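Local coordinates for protein PTS system, IIabc component (Clostridium difficile, PDB 3IPJ) that probably passes a phosphoryl group from a phosphohistidine partner to a transported sugar, perhaps trehalose, by way of a phosphocysteine on this EIIB domain, at residues K37-I41 and I42-K46. Residues are numbered along the deposited sequence; the frame is centred on the assembly and turned at random.
Sequences KDREI and INDKK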
loop_
_atom_site.group_PDB
_atom_site.type_symbol
_atom_site.label_atom_id
_atom_site.label_comp_id
_atom_site.label_asym_id
_atom_site.label_seq_id
_atom_site.Cartn_x
_atom_site.Cartn_y
_atom_site.Cartn_z
ATOM N N LYS A 37 -5.206 -9.408 -6.749
ATOM C CA LYS A 37 -5.883 -10.416 -7.542
ATOM C C LYS A 37 -5.737 -10.201 -9.056
ATOM O O LYS A 37 -5.448 -11.126 -9.833
ATOM C CB LYS A 37 -7.363 -10.506 -7.131
ATOM C CG LYS A 37 -7.525 -10.781 -5.602
ATOM C CD LYS A 37 -8.976 -10.777 -5.218
ATOM C CE LYS A 37 -9.208 -10.493 -3.724
ATOM N NZ LYS A 37 -10.692 -10.663 -3.479
ATOM N N ASP A 38 -5.903 -8.965 -9.482
ATOM C CA ASP A 38 -5.873 -8.605 -10.914
ATOM C C ASP A 38 -5.149 -7.247 -11.137
ATOM O O ASP A 38 -5.730 -6.156 -10.956
ATOM C CB ASP A 38 -7.338 -8.554 -11.389
ATOM C CG ASP A 38 -7.500 -8.333 -12.870
ATOM O OD1 ASP A 38 -6.494 -8.389 -13.605
ATOM O OD2 ASP A 38 -8.673 -8.140 -13.293
ATOM N N ARG A 39 -3.877 -7.311 -11.546
ATOM C CA ARG A 39 -3.171 -6.090 -11.856
ATOM C C ARG A 39 -3.809 -5.288 -13.017
ATOM O O ARG A 39 -3.691 -4.074 -13.066
ATOM C CB ARG A 39 -1.661 -6.348 -12.133
ATOM C CG ARG A 39 -1.318 -6.847 -13.483
ATOM C CD ARG A 39 -1.264 -5.702 -14.454
ATOM N NE ARG A 39 -0.081 -4.848 -14.330
ATOM C CZ ARG A 39 -0.076 -3.567 -13.966
ATOM N NH1 ARG A 39 -1.197 -2.965 -13.568
ATOM N NH2 ARG A 39 1.065 -2.894 -13.972
ATOM N N GLU A 40 -4.476 -5.994 -13.927
ATOM C CA GLU A 40 -4.927 -5.433 -15.185
ATOM C C GLU A 40 -6.123 -4.505 -15.047
ATOM O O GLU A 40 -6.577 -3.929 -16.062
ATOM C CB GLU A 40 -5.273 -6.560 -16.193
ATOM C CG GLU A 40 -4.043 -7.229 -16.694
ATOM C CD GLU A 40 -4.333 -8.612 -17.282
ATOM O OE1 GLU A 40 -5.518 -8.992 -17.493
ATOM O OE2 GLU A 40 -3.337 -9.337 -17.523
ATOM N N ILE A 41 -6.662 -4.346 -13.835
ATOM C CA ILE A 41 -7.678 -3.339 -13.606
ATOM C C ILE A 41 -7.150 -2.141 -12.774
ATOM O O ILE A 41 -7.938 -1.236 -12.402
ATOM C CB ILE A 41 -8.870 -3.970 -12.894
ATOM C CG1 ILE A 41 -8.390 -4.724 -11.631
ATOM C CG2 ILE A 41 -9.623 -4.861 -13.889
ATOM C CD1 ILE A 41 -9.525 -5.299 -10.751
ATOM N N ILE A 42 -5.834 -2.133 -12.472
ATOM C CA ILE A 42 -5.224 -1.071 -11.670
ATOM C C ILE A 42 -4.646 -0.033 -12.672
ATOM O O ILE A 42 -3.791 -0.365 -13.517
ATOM C CB ILE A 42 -4.068 -1.619 -10.746
ATOM C CG1 ILE A 42 -4.559 -2.698 -9.772
ATOM C CG2 ILE A 42 -3.436 -0.471 -9.902
ATOM C CD1 ILE A 42 -3.418 -3.219 -8.894
ATOM N N ASN A 43 -5.119 1.222 -12.555
ATOM C CA ASN A 43 -4.722 2.286 -13.429
ATOM C C ASN A 43 -3.390 2.873 -12.902
ATOM O O ASN A 43 -3.382 3.714 -11.965
ATOM C CB ASN A 43 -5.826 3.362 -13.420
ATOM C CG ASN A 43 -5.538 4.513 -14.373
ATOM O OD1 ASN A 43 -4.412 4.658 -14.870
ATOM N ND2 ASN A 43 -6.560 5.333 -14.643
ATOM N N ASP A 44 -2.270 2.417 -13.457
ATOM C CA ASP A 44 -0.971 2.785 -12.893
ATOM C C ASP A 44 -0.817 4.291 -12.893
ATOM O O ASP A 44 -0.218 4.859 -11.984
ATOM C CB ASP A 44 0.211 2.193 -13.691
ATOM C CG ASP A 44 0.269 0.644 -13.691
ATOM O OD1 ASP A 44 -0.558 -0.039 -13.015
ATOM O OD2 ASP A 44 1.190 0.102 -14.395
ATOM N N LYS A 45 -1.296 4.937 -13.955
ATOM C CA LYS A 45 -1.091 6.391 -14.116
ATOM C C LYS A 45 -1.753 7.165 -12.985
ATOM O O LYS A 45 -1.256 8.216 -12.587
ATOM C CB LYS A 45 -1.639 6.891 -15.459
ATOM C CG LYS A 45 -0.959 6.235 -16.658
ATOM C CD LYS A 45 0.610 6.073 -16.539
ATOM C CE LYS A 45 1.302 7.424 -16.822
ATOM N NZ LYS A 45 2.779 7.271 -16.886
ATOM N N LYS A 46 -2.892 6.656 -12.506
ATOM C CA LYS A 46 -3.572 7.299 -11.399
ATOM C C LYS A 46 -2.834 7.033 -10.106
ATOM O O LYS A 46 -2.792 7.902 -9.225
ATOM C CB LYS A 46 -5.012 6.794 -11.223
ATOM C CG LYS A 46 -6.063 7.669 -11.766
ATOM C CD LYS A 46 -7.274 6.791 -12.009
ATOM C CE LYS A 46 -8.513 7.567 -12.516
ATOM N NZ LYS A 46 -9.797 6.748 -12.600
HETATM O O HOH W 1 -7.565 1.692 -11.112
#
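D44 OD1 is gripped twice, by the guanidinium of R39 and by the hydroxyl of Y63 on strand 62-66. R39 meets the carboxylate end-on with two nitrogens, one to each oxygen. NH1 lies 3.0 Å from D44 OD1, a nearly straight bond with the acceptor in the guanidinium plane. NH2 lies 3.0 Å from D44 OD2 and uses its syn lone pair, though more bent and tilted from that plane. The two flat groups are turned 32° apart. R39 CG lies between the backbone N and the carbonyl carbon (chi1 80°), and bends at chi2 and chi3 bring the guanidinium round past I42 to D44. With two partners on OD1 and a paired charge on OD2, D44 is probably kept ionised.

The salt bridge ties the 3-10 segment 39-41, in the link after strand 31-36, to the first turn of helix 44-48 in this EIIB domain. D38 opens this segment as an Asx turn, with OD1 accepting from E40 N at 3.1 Å. I42 N bonds back to R39 O at 3.0 Å. Buried I42 brings CB within 3.4 Å of R39 O, beside that bond, and touches I17 of helix 5-17 and Y63. A water bridges I41 O and N43 N, 2.9 Å from the latter. N43 is the N-cap of helix 44-48: its OD1 accepts weak bonds from K45 N and K46 N. E40, exposed and pointing away from 42-46, is a zinc ligand seen in a structure of this protein, but no zinc is bound to this chain in the model.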